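Local coordinates for protein toxin FitB (Neisseria gonorrhoeae, PDB 2H1C) that acts as the toxin of a type II toxin-antitoxin pair, a PIN-domain protein of the VapC ribonuclease family that joins its antitoxin in a promoter-binding complex, at residues A[111-121]-A[129-137]. Numbering follows the deposited sequence.
With SO4 (sulfate ion), chain D.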
loop_
_atom_site.group_PDB
_atom_site.type_symbol
_atom_site.label_atom_id
_atom_site.label_comp_id
_atom_site.label_asym_id
_atom_site.label_seq_id
_atom_site.Cartn_x
_atom_site.Cartn_y
_atom_site.Cartn_z
ATOM N N ALA A 111 8.639 6.989 -4.748
ATOM C CA ALA A 111 9.690 7.557 -5.583
ATOM C C ALA A 111 9.936 9.032 -5.260
ATOM O O ALA A 111 11.080 9.463 -5.127
ATOM C CB ALA A 111 9.324 7.396 -7.059
ATOM N N LYS A 112 8.869 9.810 -5.116
ATOM C CA LYS A 112 9.030 11.232 -4.816
ATOM C C LYS A 112 9.711 11.427 -3.465
ATOM O O LYS A 112 10.599 12.273 -3.322
ATOM C CB LYS A 112 7.667 11.941 -4.833
ATOM C CG LYS A 112 7.728 13.411 -4.429
ATOM C CD LYS A 112 6.447 14.165 -4.773
ATOM C CE LYS A 112 6.339 14.432 -6.268
ATOM N NZ LYS A 112 5.183 15.317 -6.626
ATOM N N GLN A 113 9.301 10.632 -2.478
ATOM C CA GLN A 113 9.866 10.720 -1.136
ATOM C C GLN A 113 11.371 10.455 -1.124
ATOM O O GLN A 113 12.107 11.076 -0.350
ATOM C CB GLN A 113 9.145 9.727 -0.222
ATOM C CG GLN A 113 9.180 10.073 1.249
ATOM C CD GLN A 113 10.470 9.680 1.902
ATOM O OE1 GLN A 113 10.948 8.562 1.714
ATOM N NE2 GLN A 113 11.041 10.586 2.692
ATOM N N HIS A 114 11.826 9.556 -2.001
ATOM C CA HIS A 114 13.243 9.187 -2.079
ATOM C C HIS A 114 14.007 9.778 -3.260
ATOM O O HIS A 114 15.151 9.390 -3.514
ATOM C CB HIS A 114 13.364 7.661 -2.129
ATOM C CG HIS A 114 12.921 6.986 -0.876
ATOM N ND1 HIS A 114 13.706 6.935 0.258
ATOM C CD2 HIS A 114 11.764 6.358 -0.556
ATOM C CE1 HIS A 114 13.055 6.307 1.218
ATOM N NE2 HIS A 114 11.869 5.946 0.750
ATOM N N SER A 115 13.368 10.692 -3.982
ATOM C CA SER A 115 13.978 11.355 -5.133
ATOM C C SER A 115 14.393 10.377 -6.220
ATOM O O SER A 115 15.475 10.494 -6.794
ATOM C CB SER A 115 15.201 12.161 -4.689
ATOM O OG SER A 115 14.820 13.175 -3.785
ATOM N N LEU A 116 13.524 9.416 -6.514
ATOM C CA LEU A 116 13.822 8.414 -7.527
ATOM C C LEU A 116 13.022 8.605 -8.799
ATOM O O LEU A 116 11.945 9.194 -8.776
ATOM C CB LEU A 116 13.482 7.028 -6.990
ATOM C CG LEU A 116 14.068 6.766 -5.601
ATOM C CD1 LEU A 116 13.546 5.416 -5.081
ATOM C CD2 LEU A 116 15.576 6.738 -5.689
ATOM N N THR A 117 13.555 8.079 -9.898
ATOM C CA THR A 117 12.860 8.101 -11.181
ATOM C C THR A 117 12.177 6.742 -11.288
ATOM O O THR A 117 12.810 5.711 -11.061
ATOM C CB THR A 117 13.824 8.200 -12.364
ATOM O OG1 THR A 117 14.517 9.446 -12.315
ATOM C CG2 THR A 117 13.055 8.103 -13.674
ATOM N N VAL A 118 10.892 6.738 -11.626
ATOM C CA VAL A 118 10.150 5.494 -11.765
ATOM C C VAL A 118 10.346 4.897 -13.156
ATOM O O VAL A 118 10.201 5.602 -14.161
ATOM C CB VAL A 118 8.626 5.716 -11.565
ATOM C CG1 VAL A 118 7.872 4.396 -11.815
ATOM C CG2 VAL A 118 8.346 6.211 -10.143
ATOM N N ALA A 119 10.713 3.619 -13.219
ATOM C CA ALA A 119 10.874 2.937 -14.502
ATOM C C ALA A 119 9.570 2.148 -14.664
ATOM O O ALA A 119 9.254 1.286 -13.828
ATOM C CB ALA A 119 12.069 1.980 -14.454
ATOM N N THR A 120 8.824 2.429 -15.731
ATOM C CA THR A 120 7.537 1.761 -15.953
ATOM C C THR A 120 7.077 1.859 -17.400
ATOM O O THR A 120 7.462 2.778 -18.109
ATOM C CB THR A 120 6.438 2.401 -15.099
ATOM O OG1 THR A 120 5.186 1.755 -15.363
ATOM C CG2 THR A 120 6.315 3.882 -15.425
ATOM N N ARG A 121 6.252 0.905 -17.822
ATOM C CA ARG A 121 5.730 0.911 -19.187
ATOM C C ARG A 121 4.566 1.901 -19.296
ATOM O O ARG A 121 4.344 2.505 -20.348
ATOM C CB ARG A 121 5.243 -0.483 -19.565
ATOM C CG ARG A 121 4.905 -0.622 -21.050
ATOM C CD ARG A 121 4.518 -2.046 -21.401
ATOM N NE ARG A 121 4.540 -2.261 -22.848
ATOM C CZ ARG A 121 4.299 -3.432 -23.430
ATOM N NH1 ARG A 121 4.016 -4.495 -22.689
ATOM N NH2 ARG A 121 4.350 -3.542 -24.750
ATOM N N ALA A 129 1.484 12.610 -11.365
ATOM C CA ALA A 129 1.984 12.677 -9.994
ATOM C C ALA A 129 3.178 13.630 -9.929
ATOM O O ALA A 129 3.718 13.892 -8.855
ATOM C CB ALA A 129 2.397 11.285 -9.516
ATOM N N ASP A 130 3.586 14.153 -11.082
ATOM C CA ASP A 130 4.725 15.064 -11.136
ATOM C C ASP A 130 5.994 14.398 -10.606
ATOM O O ASP A 130 6.780 15.011 -9.875
ATOM C CB ASP A 130 4.431 16.335 -10.324
ATOM C CG ASP A 130 3.551 17.323 -11.077
ATOM O OD1 ASP A 130 4.024 17.885 -12.093
ATOM O OD2 ASP A 130 2.390 17.538 -10.652
ATOM N N VAL A 131 6.183 13.129 -10.957
ATOM C CA VAL A 131 7.374 12.401 -10.530
ATOM C C VAL A 131 8.140 12.015 -11.790
ATOM O O VAL A 131 7.531 11.738 -12.821
ATOM C CB VAL A 131 7.008 11.120 -9.726
ATOM C CG1 VAL A 131 8.258 10.343 -9.379
ATOM C CG2 VAL A 131 6.279 11.506 -8.448
ATOM N N ALA A 132 9.467 12.020 -11.717
ATOM C CA ALA A 132 10.277 11.664 -12.884
ATOM C C ALA A 132 9.994 10.220 -13.293
ATOM O O ALA A 132 9.807 9.344 -12.440
ATOM C CB ALA A 132 11.744 11.831 -12.568
ATOM N N VAL A 133 9.968 9.966 -14.594
ATOM C CA VAL A 133 9.696 8.620 -15.050
ATOM C C VAL A 133 10.483 8.259 -16.289
ATOM O O VAL A 133 10.910 9.138 -17.054
ATOM C CB VAL A 133 8.184 8.428 -15.330
ATOM C CG1 VAL A 133 7.412 8.646 -14.065
ATOM C CG2 VAL A 133 7.712 9.410 -16.398
ATOM N N PHE A 134 10.701 6.963 -16.473
ATOM C CA PHE A 134 11.403 6.493 -17.651
ATOM C C PHE A 134 10.763 5.202 -18.123
ATOM O O PHE A 134 10.528 4.289 -17.331
ATOM C CB PHE A 134 12.886 6.256 -17.376
ATOM C CG PHE A 134 13.627 5.724 -18.571
ATOM C CD1 PHE A 134 13.797 6.517 -19.704
ATOM C CD2 PHE A 134 14.094 4.416 -18.589
ATOM C CE1 PHE A 134 14.420 6.008 -20.846
ATOM C CE2 PHE A 134 14.715 3.896 -19.722
ATOM C CZ PHE A 134 14.881 4.692 -20.852
ATOM N N ASN A 135 10.454 5.147 -19.417
ATOM C CA ASN A 135 9.831 3.971 -20.021
ATOM C C ASN A 135 10.929 3.243 -20.797
ATOM O O ASN A 135 11.332 3.702 -21.866
ATOM C CB ASN A 135 8.716 4.403 -20.987
ATOM C CG ASN A 135 7.987 3.229 -21.600
ATOM O OD1 ASN A 135 8.513 2.114 -21.662
ATOM N ND2 ASN A 135 6.766 3.468 -22.062
ATOM N N PRO A 136 11.439 2.110 -20.261
ATOM C CA PRO A 136 12.500 1.364 -20.950
ATOM C C PRO A 136 12.133 0.770 -22.315
ATOM O O PRO A 136 12.992 0.194 -22.992
ATOM C CB PRO A 136 12.898 0.290 -19.931
ATOM C CG PRO A 136 11.629 0.037 -19.189
ATOM C CD PRO A 136 11.060 1.443 -19.001
ATOM N N TRP A 137 10.866 0.880 -22.716
ATOM C CA TRP A 137 10.478 0.375 -24.032
ATOM C C TRP A 137 10.954 1.392 -25.076
ATOM O O TRP A 137 10.980 1.099 -26.280
ATOM C CB TRP A 137 8.955 0.166 -24.119
ATOM C CG TRP A 137 8.523 -1.206 -23.720
ATOM C CD1 TRP A 137 8.150 -2.226 -24.557
ATOM C CD2 TRP A 137 8.425 -1.730 -22.387
ATOM N NE1 TRP A 137 7.832 -3.343 -23.826
ATOM C CE2 TRP A 137 7.995 -3.068 -22.498
ATOM C CE3 TRP A 137 8.664 -1.198 -21.118
ATOM C CZ2 TRP A 137 7.795 -3.887 -21.374
ATOM C CZ3 TRP A 137 8.466 -2.009 -20.005
ATOM C CH2 TRP A 137 8.039 -3.339 -20.141
HETATM S S SO4 D . 3.360 -7.054 -25.429
HETATM O O1 SO4 D . 2.462 -8.016 -24.944
HETATM O O2 SO4 D . 2.709 -5.764 -25.740
HETATM O O3 SO4 D . 3.979 -7.403 -26.647
HETATM O O4 SO4 D . 4.257 -6.667 -24.407
#
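Val118 and Phe134 anchor a short parallel pairing between strands 117-119 and 133-134, carried by three backbone hydrogen bonds. Val118 N donates to Ala132 O, Val118 O accepts from Phe134 N at 2.7 Å, and Thr120 N closes the ladder on Phe134 O. Two of these carbonyls also take a CA-H...O contact, Val118 O from Val133 CA and Phe134 O from Ala119 CA, each at 3.2 Å. The backbone of Thr117 and Ala119 bonds on to the strand 2-4, so 117-119 is satisfied on both edges. Val118 and Val133 lie on one face of the sheet, Val118 CB 4.0 Å from Val133 CG1, against Phe126 of helix 124-128; Ala119 and Phe134 lie on the other, against Trp24 of helix 19-27. Near the end of helix 102-114, Lys112 CE rests on Val131 CG2 at 3.6 Å, and a bend in the chain (chi3 -74°) accompanies the reach of Lys112 NZ to Ala129 O, 3.0 Å away. That bond gives a partner to the carbonyl of Ala129, just past helix 124-128. Beyond the strands, Arg121 crosses Trp137 at about a right angle with its chain extended: CD sits over the six-membered ring, while the guanidinium lies flat, planes 8° apart, with CZ off-centre above the five-membered ring, a cation-pi contact. Arg121 NH1 and NH2 share sulfate O4, the NH2 bond weak, and Arg121 NH2 also donates to sulfate O2 at 2.9 Å; the ion, probably from the crystallisation liquor, is also hydrogen-bonded to Arg14. Asn135 OD1 accepts from Trp137 N at 2.9 Å, an Asx turn. Thr120 OG1 hydrogen-bonds to Asp5, a predicted magnesium ligand. Strand 117-119, helix 124-128 and strand 133-134 make a beta-alpha-beta unit at the edge of the parallel PIN-domain sheet, with 133-134 outermost.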